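Long-range contacts in thiosulfate sulfurtransferase (PDB 1YT8), which probably transfers sulfur from thiosulfate to cyanide, using a chain built from four rhodanese-like domains: residues A[270-275]-A[324-329]; A[280-285]-A[318-323]. All blocks are in the same frame, centred on the assembly; numbering follows the deposited sequence.

Both contacts are buried and belong to one rhodanese-like unit, and both reach the sheet formed by strands 324-328 and 283-287. Interaction 1 sets helix 269-277 against a face of that sheet, with aliphatic contacts and a guanidinium stacked on an indole. Interaction 2 lies at the N-terminal end of these two strands, where the loop 318-323 that feeds strand 324-328 meets the start of strand 283-287; here two hydrogen bonds accompany the apolar packing. The two are joined directly: R324 N lies 2.8 Å from T282 O, and R324 O 2.8 Å from Y284 N, probable hydrogen bonds between neighbouring parallel strands.

Interaction 1 (A[270-275]-A[324-329]); sequences AGLAQW and RLVLVD
The guanidinium of R324 lies flat on the indole of W275, the two planes only 5° apart, and so ties helix 269-277 to the middle strand of the five-stranded parallel sheet of a rhodanese-like fold. The helix runs at 151° to strand 324-328, close to antiparallel, as expected for a helix covering a parallel sheet. R324 leaves the strand with CB directed toward the helix. Its CG comes over the indole face, 3.3 Å from W275 CZ3. R324 CD then sits above the six-membered ring, 3.5 Å from its centroid, as a CH-pi contact. A bend at the third torsion (chi3 51°) turns the end of the chain so that it continues over the indole: R324 NE is 3.4 Å from W275 CD2, and R324 CZ stands 3.5 Å from the centroid of the five-membered ring, a cation-pi contact. The polar atoms also have partners beyond the stack, which probably fix how the group is turned: NH1 forms a salt bridge with E278, and NE bonds to the hydroxyl of T283. Next along the strand on this face, V326 puts its CG2, anti to the carbonyl carbon, 3.6 Å from W275 CE3. The same methyl meets L272 CD1 at 4.0 Å, one turn back along the helix, and L285 of the adjacent strand packs on both of these residues. At the far tip of the arginine, NH1 stacks 3.6 Å from W275 NE1, while NH2 lies 3.1 Å from W275 O.

Interaction 2 (A[280-285]-A[318-323]); sequences DRTTYL and ASVRGA
Y284 makes much of the contact with the loop 318-323, largely through its ring. The tyrosine ring receives A318 CA over one face, 4.0 Å from its centroid, in a CH-pi contact, while A323 CB approaches obliquely, 3.4 Å from Y284 CE2. A323 CB also meets T282 CB at 3.8 Å, so this methyl touches both side chains, Y284 and T282. Y284 keeps CG beside its backbone N and anti to its carbonyl carbon (chi1 -61°), which carries the ring across to the loop.

Two hydrogen bonds cross the contact. V320 N gives its hydrogen to Y284 OH at 3.2 Å; that hydroxyl bonds also to the backbone oxygen of R58. R281 NH2 reaches G322 O at 3.0 Å, in the carbonyl plane but tilted from the guanidinium plane and rather bent, 134° at the hydrogen. The charge of R281 has a stronger partner in E23, which forms a salt bridge with NE. E23 and R58 both belong to the first rhodanese-like region of the chain, so this corner also adjoins another repeat.

Within the loop, A323 N bonds to V320 O at 3.1 Å and closes a type II beta turn, with G322 in the position that favours glycine. This turn leads directly into strand 324-328, beside strand 283-287, in the 1-5-4-2-3 parallel sheet characteristic of the rhodanese fold.

Interaction 1 (A[270-275]-A[324-329])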
loop_
_atom_site.group_PDB
_atom_site.type_symbol
_atom_site.label_atom_id
_atom_site.label_comp_id
_atom_site.label_asym_id
_atom_site.label_seq_id
_atom_site.Cartn_x
_atom_site.Cartn_y
_atom_site.Cartn_z
ATOM N N ALA A 270 17.396 18.796 -13.468
ATOM C CA ALA A 270 18.093 18.329 -14.663
ATOM C C ALA A 270 18.502 16.867 -14.486
ATOM O O ALA A 270 18.422 16.070 -15.421
ATOM C CB ALA A 270 19.324 19.192 -14.928
ATOM N N GLY A 271 18.941 16.523 -13.279
ATOM C CA GLY A 271 19.344 15.157 -13.002
ATOM C C GLY A 271 18.162 14.213 -13.098
ATOM O O GLY A 271 18.293 13.081 -13.558
ATOM N N LEU A 272 17.002 14.682 -12.650
ATOM C CA LEU A 272 15.783 13.887 -12.701
ATOM C C LEU A 272 15.421 13.604 -14.155
ATOM O O LEU A 272 15.177 12.458 -14.532
ATOM C CB LEU A 272 14.630 14.637 -12.028
ATOM C CG LEU A 272 13.234 14.023 -12.190
ATOM C CD1 LEU A 272 13.228 12.605 -11.632
ATOM C CD2 LEU A 272 12.200 14.889 -11.483
ATOM N N ALA A 273 15.393 14.659 -14.965
ATOM C CA ALA A 273 15.061 14.535 -16.380
ATOM C C ALA A 273 15.952 13.497 -17.056
ATOM O O ALA A 273 15.484 12.702 -17.871
ATOM C CB ALA A 273 15.207 15.889 -17.074
ATOM N N GLN A 274 17.234 13.507 -16.711
ATOM C CA GLN A 274 18.185 12.561 -17.277
ATOM C C GLN A 274 17.792 11.125 -16.940
ATOM O O GLN A 274 17.776 10.256 -17.814
ATOM C CB GLN A 274 19.593 12.848 -16.750
ATOM C CG GLN A 274 20.643 11.835 -17.185
ATOM C CD GLN A 274 20.655 11.615 -18.688
ATOM O OE1 GLN A 274 20.672 12.570 -19.468
ATOM N NE2 GLN A 274 20.651 10.351 -19.103
ATOM N N TRP A 275 17.477 10.878 -15.672
ATOM C CA TRP A 275 17.081 9.542 -15.244
ATOM C C TRP A 275 15.853 9.064 -16.009
ATOM O O TRP A 275 15.797 7.919 -16.456
ATOM C CB TRP A 275 16.797 9.527 -13.738
ATOM C CG TRP A 275 18.014 9.265 -12.899
ATOM C CD1 TRP A 275 19.317 9.314 -13.305
ATOM C CD2 TRP A 275 18.040 8.927 -11.506
ATOM N NE1 TRP A 275 20.154 9.024 -12.254
ATOM C CE2 TRP A 275 19.398 8.784 -11.137
ATOM C CE3 TRP A 275 17.050 8.731 -10.535
ATOM C CZ2 TRP A 275 19.791 8.454 -9.834
ATOM C CZ3 TRP A 275 17.441 8.404 -9.235
ATOM C CH2 TRP A 275 18.802 8.268 -8.901
ATOM N N ARG A 324 14.445 2.522 -9.407
ATOM C CA ARG A 324 15.019 3.757 -8.886
ATOM C C ARG A 324 13.913 4.663 -8.332
ATOM O O ARG A 324 12.871 4.808 -8.961
ATOM C CB ARG A 324 15.720 4.452 -10.058
ATOM C CG ARG A 324 16.963 5.205 -9.739
ATOM C CD ARG A 324 17.907 5.215 -10.948
ATOM N NE ARG A 324 17.295 5.637 -12.214
ATOM C CZ ARG A 324 17.997 5.849 -13.328
ATOM N NH1 ARG A 324 19.311 5.674 -13.315
ATOM N NH2 ARG A 324 17.404 6.236 -14.451
ATOM N N LEU A 325 14.144 5.272 -7.167
ATOM C CA LEU A 325 13.162 6.172 -6.551
ATOM C C LEU A 325 13.703 7.593 -6.346
ATOM O O LEU A 325 14.844 7.774 -5.936
ATOM C CB LEU A 325 12.711 5.634 -5.186
ATOM C CG LEU A 325 11.703 4.486 -5.092
ATOM C CD1 LEU A 325 12.198 3.268 -5.835
ATOM C CD2 LEU A 325 11.479 4.161 -3.624
ATOM N N VAL A 326 12.875 8.594 -6.632
ATOM C CA VAL A 326 13.257 9.996 -6.443
ATOM C C VAL A 326 12.194 10.614 -5.532
ATOM O O VAL A 326 11.015 10.651 -5.880
ATOM C CB VAL A 326 13.294 10.765 -7.775
ATOM C CG1 VAL A 326 13.618 12.230 -7.517
ATOM C CG2 VAL A 326 14.336 10.153 -8.694
ATOM N N LEU A 327 12.609 11.100 -4.366
ATOM C CA LEU A 327 11.653 11.653 -3.411
ATOM C C LEU A 327 11.559 13.171 -3.355
ATOM O O LEU A 327 12.573 13.879 -3.377
ATOM C CB LEU A 327 11.950 11.103 -2.013
ATOM C CG LEU A 327 12.038 9.580 -1.886
ATOM C CD1 LEU A 327 12.043 9.201 -0.406
ATOM C CD2 LEU A 327 10.855 8.915 -2.603
ATOM N N VAL A 328 10.320 13.647 -3.251
ATOM C CA VAL A 328 10.016 15.073 -3.201
ATOM C C VAL A 328 9.397 15.552 -1.886
ATOM O O VAL A 328 8.528 14.896 -1.320
ATOM C CB VAL A 328 9.016 15.456 -4.326
ATOM C CG1 VAL A 328 8.695 16.952 -4.270
ATOM C CG2 VAL A 328 9.586 15.076 -5.686
ATOM N N ASP A 329 9.870 16.697 -1.408
ATOM C CA ASP A 329 9.314 17.347 -0.222
ATOM C C ASP A 329 9.704 18.817 -0.332
ATOM O O ASP A 329 10.508 19.179 -1.192
ATOM C CB ASP A 329 9.805 16.717 1.101
ATOM C CG ASP A 329 11.169 17.227 1.563
ATOM O OD1 ASP A 329 11.606 18.326 1.159
ATOM O OD2 ASP A 329 11.801 16.517 2.378
#

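Interaction 2 (A[280-285]-A[318-323])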
loop_
_atom_site.group_PDB
_atom_site.type_symbol
_atom_site.label_atom_id
_atom_site.label_comp_id
_atom_site.label_asym_id
_atom_site.label_seq_id
_atom_site.Cartn_x
_atom_site.Cartn_y
_atom_site.Cartn_z
ATOM N N ASP A 280 16.317 2.266 -19.893
ATOM C CA ASP A 280 16.702 0.953 -19.389
ATOM C C ASP A 280 16.407 0.840 -17.893
ATOM O O ASP A 280 16.616 -0.211 -17.293
ATOM C CB ASP A 280 18.193 0.710 -19.641
ATOM C CG ASP A 280 19.077 1.703 -18.912
ATOM O OD1 ASP A 280 18.800 2.918 -18.999
ATOM O OD2 ASP A 280 20.053 1.273 -18.259
ATOM N N ARG A 281 15.920 1.923 -17.291
ATOM C CA ARG A 281 15.613 1.921 -15.862
ATOM C C ARG A 281 14.216 2.442 -15.548
ATOM O O ARG A 281 13.640 3.225 -16.305
ATOM C CB ARG A 281 16.634 2.766 -15.082
ATOM C CG ARG A 281 18.061 2.216 -15.043
ATOM C CD ARG A 281 18.131 0.843 -14.388
ATOM N NE ARG A 281 17.691 0.837 -12.992
ATOM C CZ ARG A 281 18.351 1.401 -11.985
ATOM N NH1 ARG A 281 19.498 2.036 -12.203
ATOM N NH2 ARG A 281 17.868 1.320 -10.750
ATOM N N THR A 282 13.683 1.989 -14.421
ATOM C CA THR A 282 12.374 2.413 -13.940
ATOM C C THR A 282 12.639 3.474 -12.873
ATOM O O THR A 282 13.368 3.221 -11.920
ATOM C CB THR A 282 11.609 1.248 -13.275
ATOM O OG1 THR A 282 11.325 0.237 -14.249
ATOM C CG2 THR A 282 10.307 1.751 -12.670
ATOM N N THR A 283 12.051 4.653 -13.038
ATOM C CA THR A 283 12.242 5.738 -12.080
ATOM C C THR A 283 10.897 6.232 -11.558
ATOM O O THR A 283 10.090 6.762 -12.316
ATOM C CB THR A 283 12.991 6.928 -12.733
ATOM O OG1 THR A 283 14.267 6.482 -13.210
ATOM C CG2 THR A 283 13.202 8.052 -11.723
ATOM N N TYR A 284 10.661 6.040 -10.263
ATOM C CA TYR A 284 9.417 6.470 -9.631
ATOM C C TYR A 284 9.628 7.839 -8.983
ATOM O O TYR A 284 10.513 7.993 -8.146
ATOM C CB TYR A 284 9.002 5.487 -8.526
ATOM C CG TYR A 284 8.737 4.059 -8.956
ATOM C CD1 TYR A 284 7.558 3.711 -9.618
ATOM C CD2 TYR A 284 9.640 3.042 -8.644
ATOM C CE1 TYR A 284 7.282 2.380 -9.954
ATOM C CE2 TYR A 284 9.376 1.712 -8.975
ATOM C CZ TYR A 284 8.197 1.390 -9.627
ATOM O OH TYR A 284 7.941 0.084 -9.953
ATOM N N LEU A 285 8.819 8.822 -9.366
ATOM C CA LEU A 285 8.904 10.165 -8.788
ATOM C C LEU A 285 7.813 10.222 -7.719
ATOM O O LEU A 285 6.625 10.247 -8.044
ATOM C CB LEU A 285 8.646 11.222 -9.865
ATOM C CG LEU A 285 8.709 12.687 -9.423
ATOM C CD1 LEU A 285 10.086 12.995 -8.827
ATOM C CD2 LEU A 285 8.430 13.585 -10.620
ATOM N N ALA A 318 6.422 0.886 -5.477
ATOM C CA ALA A 318 7.640 0.464 -6.162
ATOM C C ALA A 318 7.626 -1.056 -6.235
ATOM O O ALA A 318 8.316 -1.738 -5.476
ATOM C CB ALA A 318 8.865 0.953 -5.399
ATOM N N SER A 319 6.827 -1.577 -7.159
ATOM C CA SER A 319 6.675 -3.012 -7.338
ATOM C C SER A 319 7.807 -3.653 -8.133
ATOM O O SER A 319 7.964 -4.875 -8.126
ATOM C CB SER A 319 5.325 -3.296 -8.002
ATOM O OG SER A 319 4.278 -2.746 -7.215
ATOM N N VAL A 320 8.587 -2.832 -8.824
ATOM C CA VAL A 320 9.716 -3.333 -9.592
ATOM C C VAL A 320 10.934 -3.309 -8.674
ATOM O O VAL A 320 11.506 -2.251 -8.418
ATOM C CB VAL A 320 10.000 -2.448 -10.825
ATOM C CG1 VAL A 320 11.263 -2.930 -11.531
ATOM C CG2 VAL A 320 8.808 -2.486 -11.778
ATOM N N ARG A 321 11.314 -4.477 -8.164
ATOM C CA ARG A 321 12.471 -4.577 -7.283
ATOM C C ARG A 321 13.697 -4.278 -8.142
ATOM O O ARG A 321 13.863 -4.857 -9.217
ATOM C CB ARG A 321 12.559 -5.986 -6.687
ATOM C CG ARG A 321 13.646 -6.162 -5.633
ATOM C CD ARG A 321 13.479 -5.191 -4.461
ATOM N NE ARG A 321 14.401 -5.517 -3.376
ATOM C CZ ARG A 321 14.713 -4.700 -2.376
ATOM N NH1 ARG A 321 14.181 -3.486 -2.308
ATOM N NH2 ARG A 321 15.557 -5.104 -1.433
ATOM N N GLY A 322 14.547 -3.370 -7.673
ATOM C CA GLY A 322 15.723 -3.006 -8.444
ATOM C C GLY A 322 15.539 -1.655 -9.117
ATOM O O GLY A 322 16.485 -1.099 -9.682
ATOM N N ALA A 323 14.316 -1.127 -9.057
ATOM C CA ALA A 323 13.991 0.171 -9.650
ATOM C C ALA A 323 14.659 1.314 -8.895
ATOM O O ALA A 323 15.305 1.104 -7.870
ATOM C CB ALA A 323 12.480 0.385 -9.672
#